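Side-chain contacts in methyltransferase FkbM (PDB 2PY6), which probably transfers methyl groups, as expected of a member of the FkbM methyltransferase family: residues L17-S22 with P202-E207; T176-L181 with Y185-L190. All blocks are in the same frame, centred on the assembly; numbering follows the deposited sequence.

Interaction 1. Residues L17-S22 with P202-E207; sequences LAMNDS and PEYYHE. With EDO (1,2-ethanediol), chain E.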
ATOM      1  N   LEU A  17      25.981   0.888 -31.874  1.00 36.53           N
ATOM      2  CA  LEU A  17      26.489  -0.015 -32.869  1.00 35.41           C
ATOM      3  C   LEU A  17      28.004   0.115 -33.043  1.00 36.00           C
ATOM      4  O   LEU A  17      28.563  -0.622 -33.871  1.00 35.95           O
ATOM      5  CB  LEU A  17      25.735   0.152 -34.195  1.00 34.51           C
ATOM      6  CG  LEU A  17      24.322  -0.440 -34.186  1.00 31.88           C
ATOM      7  CD1 LEU A  17      23.702  -0.284 -35.522  1.00 30.35           C
ATOM      8  CD2 LEU A  17      24.284  -1.915 -33.805  1.00 33.27           C
ATOM      9  N   ALA A  18      28.642   0.994 -32.236  1.00 32.00           N
ATOM     10  CA  ALA A  18      30.093   1.248 -32.276  1.00 32.57           C
ATOM     11  C   ALA A  18      30.676   1.450 -30.861  1.00 29.87           C
ATOM     12  O   ALA A  18      31.485   2.340 -30.608  1.00 26.90           O
ATOM     13  CB  ALA A  18      30.380   2.479 -33.135  1.00 32.66           C
HETATM   14  N   MSE A  19      30.234   0.623 -29.932  1.00 27.96           N
HETATM   15  CA  MSE A  19      30.706   0.711 -28.567  1.00 27.11           C
HETATM   16  C   MSE A  19      32.143   0.313 -28.342  1.00 26.97           C
HETATM   17  O   MSE A  19      32.722   0.652 -27.301  1.00 26.61           O
HETATM   18  CB  MSE A  19      29.780  -0.030 -27.627  1.00 26.55           C
HETATM   19  CG  MSE A  19      28.376   0.550 -27.712  1.00 32.85           C
HETATM   20 SE   MSE A  19      27.602   0.350 -26.072  0.75 28.61          SE
HETATM   21  CE  MSE A  19      25.806   0.452 -26.294  1.00 24.00           C
ATOM     22  N   ASN A  20      32.696  -0.415 -29.304  1.00 28.40           N
ATOM     23  CA  ASN A  20      34.115  -0.763 -29.325  1.00 29.95           C
ATOM     24  C   ASN A  20      34.916   0.529 -29.532  1.00 31.27           C
ATOM     25  O   ASN A  20      35.895   0.797 -28.826  1.00 32.23           O
ATOM     26  CB  ASN A  20      34.408  -1.825 -30.417  1.00 30.07           C
ATOM     27  CG  ASN A  20      33.949  -1.402 -31.838  1.00 36.70           C
ATOM     28  OD1 ASN A  20      32.889  -0.773 -32.038  1.00 39.84           O
ATOM     29  ND2 ASN A  20      34.760  -1.748 -32.820  1.00 32.10           N
ATOM     30  N   ASP A  21      34.447   1.369 -30.449  1.00 29.72           N
ATOM     31  CA  ASP A  21      35.108   2.628 -30.696  1.00 30.42           C
ATOM     32  C   ASP A  21      35.028   3.571 -29.508  1.00 28.84           C
ATOM     33  O   ASP A  21      36.047   4.153 -29.108  1.00 27.40           O
ATOM     34  CB  ASP A  21      34.545   3.284 -31.947  1.00 31.47           C
ATOM     35  CG  ASP A  21      34.924   2.530 -33.213  1.00 28.11           C
ATOM     36  OD1 ASP A  21      35.951   1.826 -33.209  1.00 40.06           O
ATOM     37  OD2 ASP A  21      34.222   2.678 -34.223  1.00 41.05           O
ATOM     38  N   SER A  22      33.832   3.735 -28.956  1.00 28.87           N
ATOM     39  CA  SER A  22      33.650   4.598 -27.802  1.00 29.09           C
ATOM     40  C   SER A  22      34.488   4.098 -26.596  1.00 28.16           C
ATOM     41  O   SER A  22      34.988   4.904 -25.779  1.00 27.78           O
ATOM     42  CB  SER A  22      32.146   4.764 -27.476  1.00 28.63           C
ATOM     43  OG  SER A  22      31.546   3.535 -27.140  1.00 33.87           O
ATOM     44  N   PRO A 202      25.210   5.678 -16.901  1.00 29.23           N
ATOM     45  CA  PRO A 202      24.387   4.462 -16.840  1.00 30.70           C
ATOM     46  C   PRO A 202      23.616   4.069 -18.090  1.00 31.30           C
ATOM     47  O   PRO A 202      23.250   2.902 -18.222  1.00 36.72           O
ATOM     48  CB  PRO A 202      23.422   4.758 -15.704  1.00 31.16           C
ATOM     49  CG  PRO A 202      23.377   6.191 -15.572  1.00 27.06           C
ATOM     50  CD  PRO A 202      24.776   6.654 -15.889  1.00 31.15           C
ATOM     51  N   GLU A 203      23.333   5.014 -18.983  1.00 31.15           N
ATOM     52  CA  GLU A 203      22.650   4.685 -20.240  1.00 30.37           C
ATOM     53  C   GLU A 203      23.380   3.569 -21.006  1.00 30.69           C
ATOM     54  O   GLU A 203      22.749   2.885 -21.819  1.00 33.50           O
ATOM     55  CB  GLU A 203      22.445   5.918 -21.128  1.00 25.44           C
ATOM     56  CG  GLU A 203      21.398   6.925 -20.634  1.00 27.46           C
ATOM     57  CD  GLU A 203      19.979   6.341 -20.526  1.00 29.16           C
ATOM     58  OE1 GLU A 203      19.535   5.579 -21.417  1.00 27.39           O
ATOM     59  OE2 GLU A 203      19.294   6.666 -19.548  1.00 27.91           O
ATOM     60  N   TYR A 204      24.685   3.386 -20.766  1.00 29.82           N
ATOM     61  CA  TYR A 204      25.401   2.261 -21.393  1.00 31.41           C
ATOM     62  C   TYR A 204      24.797   0.893 -21.021  1.00 31.03           C
ATOM     63  O   TYR A 204      24.606   0.073 -21.913  1.00 35.61           O
ATOM     64  CB  TYR A 204      26.906   2.302 -21.130  1.00 32.45           C
ATOM     65  CG  TYR A 204      27.596   3.253 -22.034  1.00 31.07           C
ATOM     66  CD1 TYR A 204      27.810   2.918 -23.357  1.00 27.09           C
ATOM     67  CD2 TYR A 204      28.038   4.497 -21.578  1.00 31.02           C
ATOM     68  CE1 TYR A 204      28.393   3.832 -24.221  1.00 33.21           C
ATOM     69  CE2 TYR A 204      28.656   5.408 -22.425  1.00 26.68           C
ATOM     70  CZ  TYR A 204      28.841   5.064 -23.740  1.00 33.50           C
ATOM     71  OH  TYR A 204      29.449   5.947 -24.597  1.00 31.16           O
ATOM     72  N   TYR A 205      24.496   0.665 -19.742  1.00 31.57           N
ATOM     73  CA  TYR A 205      23.794  -0.552 -19.296  1.00 33.74           C
ATOM     74  C   TYR A 205      22.434  -0.660 -19.940  1.00 32.57           C
ATOM     75  O   TYR A 205      22.025  -1.739 -20.332  1.00 33.93           O
ATOM     76  CB  TYR A 205      23.461  -0.556 -17.772  1.00 32.90           C
ATOM     77  CG  TYR A 205      24.630  -0.821 -16.897  1.00 38.51           C
ATOM     78  CD1 TYR A 205      25.328  -2.018 -17.020  1.00 44.97           C
ATOM     79  CD2 TYR A 205      25.029   0.080 -15.910  1.00 40.14           C
ATOM     80  CE1 TYR A 205      26.422  -2.320 -16.209  1.00 46.44           C
ATOM     81  CE2 TYR A 205      26.116  -0.219 -15.083  1.00 45.11           C
ATOM     82  CZ  TYR A 205      26.818  -1.434 -15.245  1.00 40.83           C
ATOM     83  OH  TYR A 205      27.929  -1.780 -14.467  1.00 40.44           O
ATOM     84  N   HIS A 206      21.719   0.465 -19.993  1.00 31.33           N
ATOM     85  CA  HIS A 206      20.370   0.462 -20.500  1.00 29.83           C
ATOM     86  C   HIS A 206      20.232  -0.011 -21.940  1.00 28.99           C
ATOM     87  O   HIS A 206      19.224  -0.610 -22.273  1.00 29.68           O
ATOM     88  CB  HIS A 206      19.664   1.808 -20.280  1.00 29.18           C
ATOM     89  CG  HIS A 206      19.665   2.274 -18.865  1.00 26.05           C
ATOM     90  ND1 HIS A 206      19.471   1.420 -17.801  1.00 30.58           N
ATOM     91  CD2 HIS A 206      19.762   3.516 -18.335  1.00 30.15           C
ATOM     92  CE1 HIS A 206      19.488   2.111 -16.677  1.00 29.11           C
ATOM     93  NE2 HIS A 206      19.658   3.387 -16.974  1.00 32.18           N
ATOM     94  N   GLU A 207      21.256   0.206 -22.764  1.00 29.82           N
ATOM     95  CA  GLU A 207      21.226  -0.203 -24.163  1.00 30.90           C
ATOM     96  C   GLU A 207      21.253  -1.709 -24.332  1.00 31.62           C
ATOM     97  O   GLU A 207      20.790  -2.227 -25.336  1.00 33.13           O
ATOM     98  CB  GLU A 207      22.452   0.365 -24.935  1.00 31.67           C
ATOM     99  CG  GLU A 207      22.479   1.843 -25.159  1.00 40.96           C
ATOM    100  CD  GLU A 207      21.477   2.399 -26.173  1.00 33.67           C
ATOM    101  OE1 GLU A 207      20.643   1.692 -26.789  1.00 33.56           O
ATOM    102  OE2 GLU A 207      21.519   3.614 -26.323  1.00 46.29           O
TER
HETATM  103  C1  EDO E 412      29.523  -2.616 -29.836  1.00 41.21           C
HETATM  104  O1  EDO E 412      28.546  -2.020 -30.705  1.00 27.98           O
HETATM  105  C2  EDO E 412      29.997  -3.984 -30.288  1.00 29.86           C
HETATM  106  O2  EDO E 412      31.423  -3.977 -30.537  1.00 47.45           O

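Interaction 2. Residues T176-L181 with Y185-L190; sequences TLAQRL and YSVQTL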
ATOM      1  N   THR A 176      40.924  -8.746 -26.022  1.00 31.83           N
ATOM      2  CA  THR A 176      41.082 -10.194 -26.168  1.00 31.66           C
ATOM      3  C   THR A 176      39.824 -10.941 -25.683  1.00 30.59           C
ATOM      4  O   THR A 176      39.387 -11.866 -26.342  1.00 32.47           O
ATOM      5  CB  THR A 176      42.367 -10.721 -25.479  1.00 31.36           C
ATOM      6  OG1 THR A 176      43.506 -10.121 -26.090  1.00 25.92           O
ATOM      7  CG2 THR A 176      42.482 -12.216 -25.608  1.00 35.87           C
ATOM      8  N   LEU A 177      39.250 -10.550 -24.545  1.00 29.38           N
ATOM      9  CA  LEU A 177      37.976 -11.132 -24.117  1.00 28.85           C
ATOM     10  C   LEU A 177      36.880 -10.906 -25.183  1.00 29.85           C
ATOM     11  O   LEU A 177      36.161 -11.830 -25.531  1.00 25.80           O
ATOM     12  CB  LEU A 177      37.535 -10.553 -22.780  1.00 28.82           C
ATOM     13  CG  LEU A 177      36.241 -11.064 -22.150  1.00 31.12           C
ATOM     14  CD1 LEU A 177      36.248 -12.578 -22.040  1.00 34.22           C
ATOM     15  CD2 LEU A 177      36.036 -10.437 -20.771  1.00 31.35           C
ATOM     16  N   ALA A 178      36.755  -9.679 -25.693  1.00 28.20           N
ATOM     17  CA  ALA A 178      35.752  -9.364 -26.720  1.00 28.48           C
ATOM     18  C   ALA A 178      35.811 -10.338 -27.919  1.00 29.50           C
ATOM     19  O   ALA A 178      34.775 -10.808 -28.423  1.00 27.44           O
ATOM     20  CB  ALA A 178      35.954  -7.941 -27.197  1.00 26.25           C
ATOM     21  N   GLN A 179      37.039 -10.618 -28.375  1.00 30.80           N
ATOM     22  CA  GLN A 179      37.292 -11.526 -29.495  1.00 34.05           C
ATOM     23  C   GLN A 179      36.925 -12.979 -29.165  1.00 31.06           C
ATOM     24  O   GLN A 179      36.624 -13.748 -30.054  1.00 33.20           O
ATOM     25  CB  GLN A 179      38.778 -11.465 -29.930  1.00 32.69           C
ATOM     26  CG  GLN A 179      39.277 -10.088 -30.370  1.00 42.62           C
ATOM     27  CD  GLN A 179      40.817  -9.988 -30.339  1.00 45.36           C
ATOM     28  OE1 GLN A 179      41.527 -11.013 -30.333  1.00 60.74           O
ATOM     29  NE2 GLN A 179      41.332  -8.755 -30.318  1.00 59.30           N
ATOM     30  N   ARG A 180      36.950 -13.351 -27.891  1.00 34.02           N
ATOM     31  CA  ARG A 180      36.659 -14.728 -27.459  1.00 34.54           C
ATOM     32  C   ARG A 180      35.149 -15.027 -27.274  1.00 34.48           C
ATOM     33  O   ARG A 180      34.737 -16.184 -27.238  1.00 33.70           O
ATOM     34  CB  ARG A 180      37.437 -15.003 -26.155  1.00 35.46           C
ATOM     35  CG  ARG A 180      37.488 -16.465 -25.653  1.00 36.11           C
ATOM     36  CD  ARG A 180      37.948 -17.484 -26.720  1.00 41.47           C
ATOM     37  NE  ARG A 180      38.107 -18.861 -26.207  1.00 38.04           N
ATOM     38  CZ  ARG A 180      37.095 -19.712 -25.977  1.00 48.12           C
ATOM     39  NH1 ARG A 180      35.825 -19.348 -26.195  1.00 43.19           N
ATOM     40  NH2 ARG A 180      37.356 -20.944 -25.528  1.00 37.93           N
ATOM     41  N   LEU A 181      34.347 -13.981 -27.120  1.00 29.71           N
ATOM     42  CA  LEU A 181      32.920 -14.129 -26.911  1.00 29.06           C
ATOM     43  C   LEU A 181      32.277 -14.669 -28.192  1.00 29.60           C
ATOM     44  O   LEU A 181      32.620 -14.243 -29.313  1.00 27.30           O
ATOM     45  CB  LEU A 181      32.320 -12.795 -26.450  1.00 24.78           C
ATOM     46  CG  LEU A 181      32.770 -12.261 -25.079  1.00 27.58           C
ATOM     47  CD1 LEU A 181      32.310 -10.822 -24.804  1.00 34.52           C
ATOM     48  CD2 LEU A 181      32.257 -13.159 -23.945  1.00 30.71           C
ATOM     49  N   TYR A 185      26.002  -9.931 -29.437  1.00 27.46           N
ATOM     50  CA  TYR A 185      25.323  -9.267 -28.323  1.00 27.89           C
ATOM     51  C   TYR A 185      26.144  -9.298 -26.989  1.00 25.17           C
ATOM     52  O   TYR A 185      26.109  -8.374 -26.165  1.00 25.16           O
ATOM     53  CB  TYR A 185      23.884  -9.849 -28.198  1.00 32.05           C
ATOM     54  CG  TYR A 185      23.000  -9.174 -27.166  1.00 31.80           C
ATOM     55  CD1 TYR A 185      23.074  -7.799 -26.931  1.00 42.22           C
ATOM     56  CD2 TYR A 185      22.033  -9.889 -26.492  1.00 39.52           C
ATOM     57  CE1 TYR A 185      22.238  -7.170 -26.001  1.00 38.23           C
ATOM     58  CE2 TYR A 185      21.195  -9.265 -25.564  1.00 45.50           C
ATOM     59  CZ  TYR A 185      21.309  -7.897 -25.327  1.00 38.09           C
ATOM     60  OH  TYR A 185      20.467  -7.275 -24.432  1.00 43.26           O
ATOM     61  N   SER A 186      26.899 -10.369 -26.798  1.00 28.56           N
ATOM     62  CA  SER A 186      27.815 -10.478 -25.690  1.00 26.27           C
ATOM     63  C   SER A 186      28.909  -9.441 -25.827  1.00 26.64           C
ATOM     64  O   SER A 186      29.310  -8.816 -24.841  1.00 30.72           O
ATOM     65  CB  SER A 186      28.446 -11.860 -25.664  1.00 27.86           C
ATOM     66  OG  SER A 186      27.534 -12.791 -25.157  1.00 17.36           O
ATOM     67  N   VAL A 187      29.415  -9.263 -27.045  1.00 26.85           N
ATOM     68  CA  VAL A 187      30.445  -8.255 -27.299  1.00 27.15           C
ATOM     69  C   VAL A 187      29.845  -6.873 -27.017  1.00 26.49           C
ATOM     70  O   VAL A 187      30.417  -6.062 -26.295  1.00 25.88           O
ATOM     71  CB  VAL A 187      30.999  -8.334 -28.736  1.00 28.29           C
ATOM     72  CG1 VAL A 187      31.933  -7.175 -29.004  1.00 31.04           C
ATOM     73  CG2 VAL A 187      31.717  -9.662 -28.958  1.00 29.87           C
ATOM     74  N   GLN A 188      28.674  -6.594 -27.550  1.00 28.09           N
ATOM     75  CA  GLN A 188      28.067  -5.292 -27.268  1.00 28.54           C
ATOM     76  C   GLN A 188      27.893  -5.097 -25.743  1.00 29.42           C
ATOM     77  O   GLN A 188      28.165  -4.017 -25.186  1.00 29.64           O
ATOM     78  CB  GLN A 188      26.744  -5.137 -27.998  1.00 28.19           C
ATOM     79  CG  GLN A 188      26.289  -3.647 -28.118  1.00 30.28           C
ATOM     80  CD  GLN A 188      24.837  -3.524 -28.533  1.00 35.13           C
ATOM     81  OE1 GLN A 188      23.998  -4.395 -28.215  1.00 39.66           O
ATOM     82  NE2 GLN A 188      24.524  -2.449 -29.254  1.00 33.88           N
ATOM     83  N   THR A 189      27.449  -6.148 -25.067  1.00 29.24           N
ATOM     84  CA  THR A 189      27.266  -6.094 -23.622  1.00 26.54           C
ATOM     85  C   THR A 189      28.588  -5.810 -22.926  1.00 27.72           C
ATOM     86  O   THR A 189      28.643  -4.936 -22.042  1.00 26.64           O
ATOM     87  CB  THR A 189      26.643  -7.382 -23.118  1.00 26.80           C
ATOM     88  OG1 THR A 189      25.342  -7.535 -23.710  1.00 26.45           O
ATOM     89  CG2 THR A 189      26.545  -7.385 -21.603  1.00 28.82           C
ATOM     90  N   LEU A 190      29.654  -6.530 -23.308  1.00 28.09           N
ATOM     91  CA  LEU A 190      30.956  -6.293 -22.688  1.00 27.36           C
ATOM     92  C   LEU A 190      31.345  -4.836 -22.781  1.00 27.82           C
ATOM     93  O   LEU A 190      31.675  -4.207 -21.788  1.00 24.31           O
ATOM     94  CB  LEU A 190      32.069  -7.135 -23.327  1.00 28.68           C
ATOM     95  CG  LEU A 190      33.491  -6.881 -22.779  1.00 26.22           C
ATOM     96  CD1 LEU A 190      33.552  -7.263 -21.279  1.00 29.23           C
ATOM     97  CD2 LEU A 190      34.579  -7.589 -23.553  1.00 30.02           C
TER

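Interaction 1. Residues L17-S22 with P202-E207
The first turn of helix 19-32 faces the short helix that carries Y204 and E207, with M19 and Y204 closest in backbone at 9.1 Å between their CA atoms. M19, a selenomethionine, does most of the bridging. Its CG stands anti to the carbonyl carbon (chi1 -59°) and the chain bends at chi2 (-149°), which carries selenium and CE across to Y204 and E207. The selenium comes up to the edge of the Y204 ring, close to its plane, with SE 3.7 Å from CD1. This Met-aromatic contact puts SE 5.0 Å from the ring centroid. The methyl CE of M19 rests on the aliphatic stem of E207, 3.6 Å from its CB. The carboxylate of E207 turns to the second subunit, where OE1 accepts from the backbone N of G220. S22 adds a looser touch, its OG 4.1 Å from OH of Y204. That same OG donates back to M19 O at 3.1 Å, from above the carbonyl plane, and N195 also bonds to this carbonyl. An ethanediol, probably from the crystallisation liquor, takes a weak bond from M19 N to its O1, lies against CB of M19 and is also hydrogen-bonded to P16 O.

Interaction 2. Residues T176-L181 with Y185-L190
L190 and L177 both carry CG anti to the backbone N (chi1 177° and -179°), which sends their branched ends into the seam between helices 171-180 and 184-199. L190 CD2 lies over the backbone of A178, 3.7 Å from its N, with the A178 methyl CB beside it at 3.9 Å, while CD1 of L190 meets CD2 of L177 at 4.1 Å. The two helices form an antiparallel hairpin, their local axes 9.3 Å apart at closest approach and 157° between directions. Within helix 184-199, Y185 O is gripped twice, by T189 N and T189 OG1 from opposite faces of its plane. At the hairpin's closed end L181, the first residue to leave helical geometry, sets off toward the partner helix from its CB. Its CD1 sits 3.6 Å from S186 O and 4.0 Å from CB of L190, and its CB packs against CG2 of V187. The hydroxyl of S186 is engaged with D183 and strand 392-396, whose I392 and L394 also pack on L181 and L190. The V187 methyl that meets L181 also approaches the carbonyl of A178, with CG2 3.3 Å from O.

Overall arrangement
The model begins at D15, and helix 19-32 follows within a few residues, before the chain builds the six-stranded sheet that includes strands 54-58 and 140-142. Interaction 2 closes next, a short hairpin between helices 171-180 and 184-199. A few residues after helix 184-199 comes helix 203-208, which returns to residues 17-22 and closes interaction 1, so the hairpin is nested inside the much longer loop. The centres lie 13 Å apart without the two contacts touching. Helix 184-199 carries one side of interaction 2 and also packs against both parts joined by interaction 1, with Q188 bonded to P16 just ahead of 17-22. Interaction 2 also borders strand 392-396 of the seven-stranded sheet, whose strand order is that of a Rossmann-like class I methyltransferase, and both contacts touch the second subunit.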